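Local atomic coordinates of EvdO1 (Micromonospora carbonacea, PDB entry 4XBZ), a protein that probably catalyses an oxidative cyclization in orthosomycin biosynthesis, as a metal-dependent oxygenase of the phytanoyl-CoA dioxygenase family with a double-stranded beta-helix fold. Residues 157-162 against 218-223; 173-178 against 200-205; 287-292 against 302-307. One frame throughout, in Å; residues are numbered along the deposited sequence.

Interaction 1 (157-162 against 218-223); sequences LAWHRD and SEWDTT. With NI (nickel (II) ion), chain I.
Trp159, on edge strand 157-160, and Trp220, in the extended loop between helix 205-217 and strand 226-228, meet without any backbone hydrogen bond joining their two segments. The strand belongs to the smaller sheet of the double-stranded beta-helix and carries His160, with Asp162 just beyond its end, two members of the facial triad of this oxygenase superfamily: His160 NE2 and Asp162 OD1 each bind the nickel ion at 2.4 Å, and His244 adds the third protein ligand. The two indoles lie with their planes nearly parallel, 6° apart, but slid so far that the six-membered rings hardly overlap, their centroids 5.4 Å apart. The closest approach is Trp159 CZ2 to Trp220 CZ3, 3.6 Å. The long axes of the two side chains run roughly at right angles. Trp220 has CG anti to its own backbone N (chi1 172°), which swings the ring from the loop back to the strand; Trp195 meets it edge-to-face. Polar contact runs through a water, which accepts from Trp159 NE1 at 3.0 Å and from Asp221 N at 2.7 Å, so the buried indole N-H is satisfied. A leucine in place of Trp159 would probably leave this water without its indole donor and Trp220 CZ3 without the indole carbon beside it. Asp221 OD2 accepts from the backbone N of Thr223, closing an Asx turn, and also from Thr223 OG1. Back at the metal, His160 ND1 gives its hydrogen to Ala158 O at 2.9 Å, in the carbonyl plane but 20° out of the imidazole plane.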
loop_
_atom_site.group_PDB
_atom_site.type_symbol
_atom_site.label_atom_id
_atom_site.label_comp_id
_atom_site.label_asym_id
_atom_site.label_seq_id
_atom_site.Cartn_x
_atom_site.Cartn_y
_atom_site.Cartn_z
ATOM N N LEU A 157 12.418 22.337 14.570
ATOM C CA LEU A 157 12.020 20.915 14.606
ATOM C C LEU A 157 13.137 20.086 13.992
ATOM O O LEU A 157 13.360 20.127 12.782
ATOM C CB LEU A 157 10.703 20.668 13.851
ATOM C CG LEU A 157 9.986 19.316 14.041
ATOM C CD1 LEU A 157 9.473 19.164 15.478
ATOM C CD2 LEU A 157 8.839 19.083 13.023
ATOM N N ALA A 158 13.866 19.373 14.839
ATOM C CA ALA A 158 14.993 18.570 14.400
ATOM C C ALA A 158 14.516 17.468 13.460
ATOM O O ALA A 158 13.389 16.973 13.599
ATOM C CB ALA A 158 15.722 17.970 15.598
ATOM N N TRP A 159 15.374 17.116 12.502
ATOM C CA TRP A 159 15.124 16.015 11.584
ATOM C C TRP A 159 14.947 14.675 12.302
ATOM O O TRP A 159 15.793 14.245 13.098
ATOM C CB TRP A 159 16.258 15.903 10.581
ATOM C CG TRP A 159 16.436 17.112 9.736
ATOM C CD1 TRP A 159 17.303 18.144 9.954
ATOM C CD2 TRP A 159 15.734 17.422 8.527
ATOM N NE1 TRP A 159 17.188 19.070 8.955
ATOM C CE2 TRP A 159 16.234 18.654 8.064
ATOM C CE3 TRP A 159 14.736 16.777 7.791
ATOM C CZ2 TRP A 159 15.772 19.257 6.894
ATOM C CZ3 TRP A 159 14.276 17.377 6.628
ATOM C CH2 TRP A 159 14.799 18.606 6.192
ATOM N N HIS A 160 13.847 14.000 11.997
ATOM C CA HIS A 160 13.520 12.778 12.701
ATOM C C HIS A 160 12.585 11.915 11.876
ATOM O O HIS A 160 11.890 12.401 10.983
ATOM C CB HIS A 160 12.870 13.109 14.048
ATOM C CG HIS A 160 11.512 13.729 13.910
ATOM N ND1 HIS A 160 11.322 15.003 13.419
ATOM C CD2 HIS A 160 10.275 13.237 14.166
ATOM C CE1 HIS A 160 10.027 15.278 13.394
ATOM N NE2 HIS A 160 9.371 14.220 13.841
ATOM N N ARG A 161 12.586 10.625 12.184
ATOM C CA ARG A 161 11.504 9.732 11.809
ATOM C C ARG A 161 10.493 9.705 12.943
ATOM O O ARG A 161 10.847 9.946 14.097
ATOM C CB ARG A 161 12.021 8.325 11.541
ATOM C CG ARG A 161 12.626 8.105 10.175
ATOM C CD ARG A 161 13.005 6.624 10.019
ATOM N NE ARG A 161 13.312 6.295 8.633
ATOM C CZ ARG A 161 14.000 5.221 8.253
ATOM N NH1 ARG A 161 14.460 4.366 9.161
ATOM N NH2 ARG A 161 14.222 4.998 6.959
ATOM N N ASP A 162 9.239 9.419 12.618
ATOM C CA ASP A 162 8.229 9.182 13.641
ATOM C C ASP A 162 8.393 7.753 14.155
ATOM O O ASP A 162 8.934 6.909 13.449
ATOM C CB ASP A 162 6.825 9.439 13.081
ATOM C CG ASP A 162 6.607 10.912 12.726
ATOM O OD1 ASP A 162 7.080 11.774 13.493
ATOM O OD2 ASP A 162 5.976 11.218 11.693
ATOM N N SER A 218 24.134 20.796 12.520
ATOM C CA SER A 218 24.457 21.922 11.653
ATOM C C SER A 218 23.319 22.921 11.608
ATOM O O SER A 218 22.208 22.622 12.038
ATOM C CB SER A 218 24.766 21.434 10.241
ATOM O OG SER A 218 25.389 20.165 10.280
ATOM N N GLU A 219 23.604 24.110 11.084
ATOM C CA GLU A 219 22.594 25.144 10.885
ATOM C C GLU A 219 21.485 24.653 9.956
ATOM O O GLU A 219 21.741 23.794 9.110
ATOM C CB GLU A 219 23.247 26.396 10.305
ATOM C CG GLU A 219 24.418 26.915 11.126
ATOM C CD GLU A 219 23.972 27.580 12.416
ATOM O OE1 GLU A 219 22.781 27.969 12.507
ATOM O OE2 GLU A 219 24.814 27.710 13.337
ATOM N N TRP A 220 20.269 25.186 10.112
ATOM C CA TRP A 220 19.140 24.808 9.251
ATOM C C TRP A 220 19.499 24.873 7.778
ATOM O O TRP A 220 19.907 25.916 7.271
ATOM C CB TRP A 220 17.930 25.697 9.497
ATOM C CG TRP A 220 16.823 25.458 8.508
ATOM C CD1 TRP A 220 16.439 26.286 7.489
ATOM C CD2 TRP A 220 15.971 24.306 8.427
ATOM N NE1 TRP A 220 15.395 25.729 6.791
ATOM C CE2 TRP A 220 15.090 24.513 7.341
ATOM C CE3 TRP A 220 15.858 23.123 9.174
ATOM C CZ2 TRP A 220 14.110 23.580 6.982
ATOM C CZ3 TRP A 220 14.881 22.189 8.809
ATOM C CH2 TRP A 220 14.023 22.428 7.724
ATOM N N ASP A 221 19.350 23.747 7.090
ATOM C CA ASP A 221 19.716 23.666 5.684
ATOM C C ASP A 221 18.757 22.734 4.934
ATOM O O ASP A 221 18.546 21.594 5.343
ATOM C CB ASP A 221 21.163 23.189 5.548
ATOM C CG ASP A 221 21.695 23.321 4.125
ATOM O OD1 ASP A 221 22.292 24.375 3.795
ATOM O OD2 ASP A 221 21.506 22.368 3.332
ATOM N N THR A 222 18.181 23.233 3.844
ATOM C CA THR A 222 17.137 22.523 3.109
ATOM C C THR A 222 17.586 21.754 1.865
ATOM O O THR A 222 16.744 21.372 1.051
ATOM C CB THR A 222 16.052 23.500 2.611
ATOM O OG1 THR A 222 16.663 24.490 1.778
ATOM C CG2 THR A 222 15.345 24.172 3.759
ATOM N N THR A 223 18.886 21.547 1.677
ATOM C CA THR A 223 19.345 20.994 0.403
ATOM C C THR A 223 19.102 19.483 0.355
ATOM O O THR A 223 19.507 18.739 1.249
ATOM C CB THR A 223 20.844 21.312 0.133
ATOM O OG1 THR A 223 21.663 20.731 1.154
ATOM C CG2 THR A 223 21.074 22.824 0.095
HETATM NI NI NI I . 7.076 14.128 13.029
HETATM O O HOH W 1 19.002 21.127 7.686
#

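Interaction 2 (173-178 against 200-205)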
loop_
_atom_site.group_PDB
_atom_site.type_symbol
_atom_site.label_atom_id
_atom_site.label_comp_id
_atom_site.label_asym_id
_atom_site.label_seq_id
_atom_site.Cartn_x
_atom_site.Cartn_y
_atom_site.Cartn_z
ATOM N N THR A 173 7.373 -1.381 6.235
ATOM C CA THR A 173 6.492 -0.284 5.848
ATOM C C THR A 173 7.182 0.876 5.106
ATOM O O THR A 173 6.614 1.977 4.975
ATOM C CB THR A 173 5.749 0.264 7.117
ATOM O OG1 THR A 173 4.734 1.194 6.732
ATOM C CG2 THR A 173 6.726 0.936 8.112
ATOM N N GLY A 174 8.394 0.636 4.602
ATOM C CA GLY A 174 9.072 1.617 3.767
ATOM C C GLY A 174 8.157 2.007 2.628
ATOM O O GLY A 174 8.142 3.162 2.204
ATOM N N ALA A 175 7.386 1.028 2.138
ATOM C CA ALA A 175 6.371 1.253 1.113
ATOM C C ALA A 175 5.226 2.170 1.570
ATOM O O ALA A 175 4.431 2.599 0.736
ATOM C CB ALA A 175 5.802 -0.064 0.654
ATOM N N GLY A 176 5.133 2.467 2.873
ATOM C CA GLY A 176 4.161 3.441 3.361
ATOM C C GLY A 176 2.809 2.897 3.830
ATOM O O GLY A 176 1.754 3.286 3.329
ATOM N N ARG A 177 2.830 2.013 4.816
ATOM C CA ARG A 177 1.602 1.390 5.295
ATOM C C ARG A 177 1.215 1.984 6.648
ATOM O O ARG A 177 0.062 1.896 7.071
ATOM C CB ARG A 177 1.786 -0.133 5.377
ATOM C CG ARG A 177 2.411 -0.704 4.077
ATOM C CD ARG A 177 3.030 -2.080 4.288
ATOM N NE ARG A 177 1.976 -3.041 4.504
ATOM C CZ ARG A 177 2.083 -4.124 5.264
ATOM N NH1 ARG A 177 3.225 -4.411 5.877
ATOM N NH2 ARG A 177 1.033 -4.925 5.388
ATOM N N VAL A 178 2.194 2.600 7.309
ATOM C CA VAL A 178 1.961 3.369 8.521
ATOM C C VAL A 178 2.101 4.851 8.187
ATOM O O VAL A 178 3.175 5.327 7.825
ATOM C CB VAL A 178 2.941 2.987 9.646
ATOM C CG1 VAL A 178 2.671 3.816 10.887
ATOM C CG2 VAL A 178 2.838 1.490 9.942
ATOM N N SER A 200 13.684 8.907 1.803
ATOM C CA SER A 200 14.432 8.520 3.001
ATOM C C SER A 200 13.664 7.456 3.781
ATOM O O SER A 200 14.208 6.842 4.698
ATOM C CB SER A 200 14.735 9.734 3.895
ATOM O OG SER A 200 13.552 10.416 4.287
ATOM N N ASN A 201 12.402 7.230 3.414
ATOM C CA ASN A 201 11.631 6.110 3.984
ATOM C C ASN A 201 12.228 4.735 3.671
ATOM O O ASN A 201 11.806 3.744 4.265
ATOM C CB ASN A 201 10.176 6.136 3.499
ATOM C CG ASN A 201 10.062 6.472 2.022
ATOM O OD1 ASN A 201 10.597 7.481 1.591
ATOM N ND2 ASN A 201 9.367 5.625 1.238
ATOM N N TYR A 202 13.185 4.656 2.744
ATOM C CA TYR A 202 13.866 3.377 2.502
ATOM C C TYR A 202 15.308 3.295 3.038
ATOM O O TYR A 202 15.987 2.287 2.844
ATOM C CB TYR A 202 13.874 3.056 1.002
ATOM C CG TYR A 202 12.501 2.858 0.415
ATOM C CD1 TYR A 202 11.772 1.696 0.669
ATOM C CD2 TYR A 202 11.928 3.824 -0.405
ATOM C CE1 TYR A 202 10.506 1.507 0.129
ATOM C CE2 TYR A 202 10.661 3.638 -0.955
ATOM C CZ TYR A 202 9.961 2.481 -0.681
ATOM O OH TYR A 202 8.710 2.286 -1.219
ATOM N N TRP A 203 15.784 4.343 3.707
ATOM C CA TRP A 203 17.160 4.349 4.206
ATOM C C TRP A 203 17.353 3.361 5.349
ATOM O O TRP A 203 16.522 3.279 6.258
ATOM C CB TRP A 203 17.573 5.754 4.684
ATOM C CG TRP A 203 17.729 6.780 3.597
ATOM C CD1 TRP A 203 17.594 6.586 2.252
ATOM C CD2 TRP A 203 18.051 8.162 3.771
ATOM N NE1 TRP A 203 17.796 7.765 1.579
ATOM C CE2 TRP A 203 18.089 8.747 2.487
ATOM C CE3 TRP A 203 18.304 8.968 4.890
ATOM C CZ2 TRP A 203 18.374 10.097 2.291
ATOM C CZ3 TRP A 203 18.582 10.300 4.695
ATOM C CH2 TRP A 203 18.610 10.858 3.403
ATOM N N GLY A 204 18.457 2.621 5.317
ATOM C CA GLY A 204 18.825 1.782 6.442
ATOM C C GLY A 204 19.122 2.648 7.651
ATOM O O GLY A 204 19.310 3.845 7.510
ATOM N N ASP A 205 19.160 2.045 8.834
ATOM C CA ASP A 205 19.409 2.782 10.069
ATOM C C ASP A 205 20.695 3.614 10.038
ATOM O O ASP A 205 20.699 4.754 10.512
ATOM C CB ASP A 205 19.441 1.816 11.254
ATOM C CG ASP A 205 18.052 1.342 11.647
ATOM O OD1 ASP A 205 17.136 1.457 10.807
ATOM O OD2 ASP A 205 17.867 0.852 12.784
#
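Asn201 and Gly174 share the one hydrogen bond between these two loops, and it is almost straight: ND2 of Asn201 donates to O of Gly174 over 2.9 Å, with 174° at the hydrogen. The acceptor lies in the plane of the Asn201 amide, whereas the donor stands 19° off the plane of the carbonyl. Asn201 reaches it with CG lodged between its backbone N and carbonyl carbon (chi1 42°). A weaker polar touch runs the other way, from Gly174 CA to Asn201 O at 3.5 Å. Aromatic contact comes from Tyr202, whose ring has Gly174 O over one face, 3.5 Å from Tyr202 CZ. Gly174 fits here because it has no side chain: a beta carbon would clash with Tyr202 CD1. The hydroxyl of Tyr202 comes within 3.5 Å of Ala175 CA and is hydrogen-bonded to Arg53 O, while Arg53 NH1 bonds Ala175 O. In the double-stranded beta-helix, 173-178 carries the chain from helix 169-173 into strand 179-184 of the larger sheet, and the 3-10 turn 200-202 follows strand 194-196 of the smaller one, so the contact joins connections of both sheets. Within the first loop Arg177 N donates to Thr173 OG1 at 2.8 Å, and Gly176, with positive phi, is the first residue to leave the helical course. Next to this, the second subunit packs on Tyr202 through its Asn138, and Arg177 NH1 is hydrogen-bonded to Gly171 O of that subunit.

Interaction 3 (287-292 against 302-307); sequences SCIQMR and EPFDYQ
Ile289, on helix 275-293, meets Phe304 and, more distantly, the CB of Tyr306 in the extended chain that returns past the helix after a short connection. Pro303 leads in at the margin, its CB 4.6 Å from Ile289 CG2, just after Glu302, whose carbonyl is hydrogen-bonded to Arg129 NH2. Phe304 carries the main contact. The extended Ile289 chain (chi2 173°) brings CD1 to the edge of the phenyl ring, in its plane, 3.6 Å from Phe304 CD2. The second branch of the isoleucine is used as well: CG2 rests 3.7 Å from Phe304 O, so the two branches meet backbone and ring of the same residue. With CG anti to the backbone N (chi1 -179°), the Phe304 ring is directed among Leu128 and Arg129 of helix 125-134 and Leu139 of strand 139-147. One of its faces has Tyr306 N above it, toward the rim. Asp305 follows with its CB directed away from the helix, and its OD1 accepts from Gln307 NE2 at 3.0 Å, on the syn side and 33° out of the carboxylate plane. Tyr306 turns back, its CB 4.4 Å from Ile289 CD1, but the ring leads on and its OH is hydrogen-bonded to Gln282 NE2, one more tie to helix 275-293. Gln307 closes the segment with OE1 on Arg313. No hydrogen bond links 287-292 to 302-307; one isoleucine is set against the Phe304 ring edge and carbonyl oxygen, a largely apolar contact without strong directional demands.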
loop_
_atom_site.group_PDB
_atom_site.type_symbol
_atom_site.label_atom_id
_atom_site.label_comp_id
_atom_site.label_asym_id
_atom_site.label_seq_id
_atom_site.Cartn_x
_atom_site.Cartn_y
_atom_site.Cartn_z
ATOM N N SER A 287 -17.931 4.456 14.447
ATOM C CA SER A 287 -18.708 5.464 15.128
ATOM C C SER A 287 -18.565 6.811 14.428
ATOM O O SER A 287 -19.553 7.518 14.249
ATOM C CB SER A 287 -18.290 5.574 16.585
ATOM O OG SER A 287 -19.050 6.583 17.219
ATOM N N CYS A 288 -17.347 7.157 14.011
ATOM C CA CYS A 288 -17.124 8.450 13.366
ATOM C C CYS A 288 -17.769 8.496 11.987
ATOM O O CYS A 288 -18.309 9.530 11.575
ATOM C CB CYS A 288 -15.630 8.769 13.253
ATOM S SG CYS A 288 -14.764 8.985 14.831
ATOM N N ILE A 289 -17.716 7.374 11.277
ATOM C CA ILE A 289 -18.285 7.325 9.944
ATOM C C ILE A 289 -19.784 7.541 10.048
ATOM O O ILE A 289 -20.366 8.277 9.250
ATOM C CB ILE A 289 -17.979 5.992 9.220
ATOM C CG1 ILE A 289 -16.497 5.919 8.845
ATOM C CG2 ILE A 289 -18.809 5.874 7.950
ATOM C CD1 ILE A 289 -16.059 4.595 8.278
ATOM N N GLN A 290 -20.397 6.929 11.054
ATOM C CA GLN A 290 -21.846 6.995 11.212
ATOM C C GLN A 290 -22.353 8.400 11.564
ATOM O O GLN A 290 -23.298 8.888 10.947
ATOM C CB GLN A 290 -22.313 5.997 12.273
ATOM C CG GLN A 290 -23.744 5.523 12.066
ATOM C CD GLN A 290 -24.124 4.398 13.011
ATOM O OE1 GLN A 290 -24.210 4.592 14.226
ATOM N NE2 GLN A 290 -24.330 3.203 12.458
ATOM N N MET A 291 -21.745 9.063 12.545
ATOM C CA MET A 291 -22.224 10.399 12.867
ATOM C C MET A 291 -21.940 11.388 11.727
ATOM O O MET A 291 -22.645 12.388 11.592
ATOM C CB MET A 291 -21.640 10.908 14.186
ATOM C CG MET A 291 -20.196 10.558 14.465
ATOM S SD MET A 291 -19.745 11.017 16.161
ATOM C CE MET A 291 -19.693 12.793 16.000
ATOM N N ARG A 292 -20.945 11.111 10.887
ATOM C CA ARG A 292 -20.721 11.995 9.752
ATOM C C ARG A 292 -21.845 11.786 8.728
ATOM O O ARG A 292 -22.249 12.720 8.023
ATOM C CB ARG A 292 -19.343 11.771 9.123
ATOM C CG ARG A 292 -19.095 12.677 7.931
ATOM C CD ARG A 292 -17.747 12.493 7.268
ATOM N NE ARG A 292 -17.544 13.532 6.264
ATOM C CZ ARG A 292 -16.798 14.618 6.456
ATOM N NH1 ARG A 292 -16.142 14.787 7.602
ATOM N NH2 ARG A 292 -16.684 15.523 5.496
ATOM N N GLU A 302 -20.913 10.188 -0.343
ATOM C CA GLU A 302 -20.869 8.733 -0.390
ATOM C C GLU A 302 -19.943 8.215 0.720
ATOM O O GLU A 302 -18.720 8.206 0.570
ATOM C CB GLU A 302 -20.397 8.250 -1.764
ATOM C CG GLU A 302 -20.476 6.744 -1.951
ATOM C CD GLU A 302 -21.770 6.150 -1.407
ATOM O OE1 GLU A 302 -22.854 6.467 -1.953
ATOM O OE2 GLU A 302 -21.698 5.366 -0.435
ATOM N N PRO A 303 -20.534 7.777 1.837
ATOM C CA PRO A 303 -19.801 7.438 3.067
ATOM C C PRO A 303 -18.875 6.241 2.913
ATOM O O PRO A 303 -19.210 5.276 2.203
ATOM C CB PRO A 303 -20.919 7.127 4.069
ATOM C CG PRO A 303 -22.082 6.726 3.234
ATOM C CD PRO A 303 -21.974 7.488 1.946
ATOM N N PHE A 304 -17.722 6.307 3.574
ATOM C CA PHE A 304 -16.743 5.225 3.503
ATOM C C PHE A 304 -17.312 3.878 3.973
ATOM O O PHE A 304 -17.919 3.772 5.047
ATOM C CB PHE A 304 -15.490 5.573 4.312
ATOM C CG PHE A 304 -14.419 4.511 4.260
ATOM C CD1 PHE A 304 -13.826 4.158 3.053
ATOM C CD2 PHE A 304 -13.999 3.872 5.414
ATOM C CE1 PHE A 304 -12.848 3.186 2.998
ATOM C CE2 PHE A 304 -13.014 2.901 5.362
ATOM C CZ PHE A 304 -12.440 2.561 4.157
ATOM N N ASP A 305 -17.097 2.859 3.144
ATOM C CA ASP A 305 -17.527 1.489 3.408
ATOM C C ASP A 305 -16.358 0.675 3.968
ATOM O O ASP A 305 -15.548 0.134 3.203
ATOM C CB ASP A 305 -18.067 0.845 2.115
ATOM C CG ASP A 305 -18.702 -0.531 2.349
ATOM O OD1 ASP A 305 -19.149 -0.818 3.480
ATOM O OD2 ASP A 305 -18.766 -1.331 1.391
ATOM N N TYR A 306 -16.273 0.588 5.296
ATOM C CA TYR A 306 -15.148 -0.083 5.966
ATOM C C TYR A 306 -15.314 -1.616 5.983
ATOM O O TYR A 306 -16.178 -2.153 6.669
ATOM C CB TYR A 306 -14.993 0.454 7.387
ATOM C CG TYR A 306 -13.808 -0.093 8.159
ATOM C CD1 TYR A 306 -12.522 -0.111 7.619
ATOM C CD2 TYR A 306 -13.976 -0.565 9.448
ATOM C CE1 TYR A 306 -11.434 -0.613 8.365
ATOM C CE2 TYR A 306 -12.922 -1.057 10.192
ATOM C CZ TYR A 306 -11.656 -1.085 9.668
ATOM O OH TYR A 306 -10.636 -1.587 10.468
ATOM N N GLN A 307 -14.465 -2.309 5.237
ATOM C CA GLN A 307 -14.622 -3.752 5.027
ATOM C C GLN A 307 -13.293 -4.496 5.129
ATOM O O GLN A 307 -12.697 -4.847 4.127
ATOM C CB GLN A 307 -15.256 -4.033 3.652
ATOM C CG GLN A 307 -16.692 -3.507 3.481
ATOM C CD GLN A 307 -17.698 -4.196 4.407
ATOM O OE1 GLN A 307 -17.474 -5.322 4.865
ATOM N NE2 GLN A 307 -18.806 -3.513 4.696
#

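Overall arrangement
Interactions 1 and 2 have centres about 18 Å apart and are joined directly by Arg161, whose NH2 probably hydrogen-bonds Ser200 O and Trp203 O; the residue between two nickel ligands is thereby tied to the 200-205 turn. Along the chain, both segments of interaction 2 come between those of interaction 1, and all four belong to the phytanoyl-CoA dioxygenase-like part of the protein. Interaction 3 comes later, on helix 275-293 and the loop beyond it, about 38 Å from interaction 1 between centres and across the centre of the chain. About 12 Å separates its nearest atoms from interaction 2. Interaction 1 thus holds two metal ligands, interaction 2 is linked to it through Arg161, and interaction 3 lies apart, among helices beside the larger sheet.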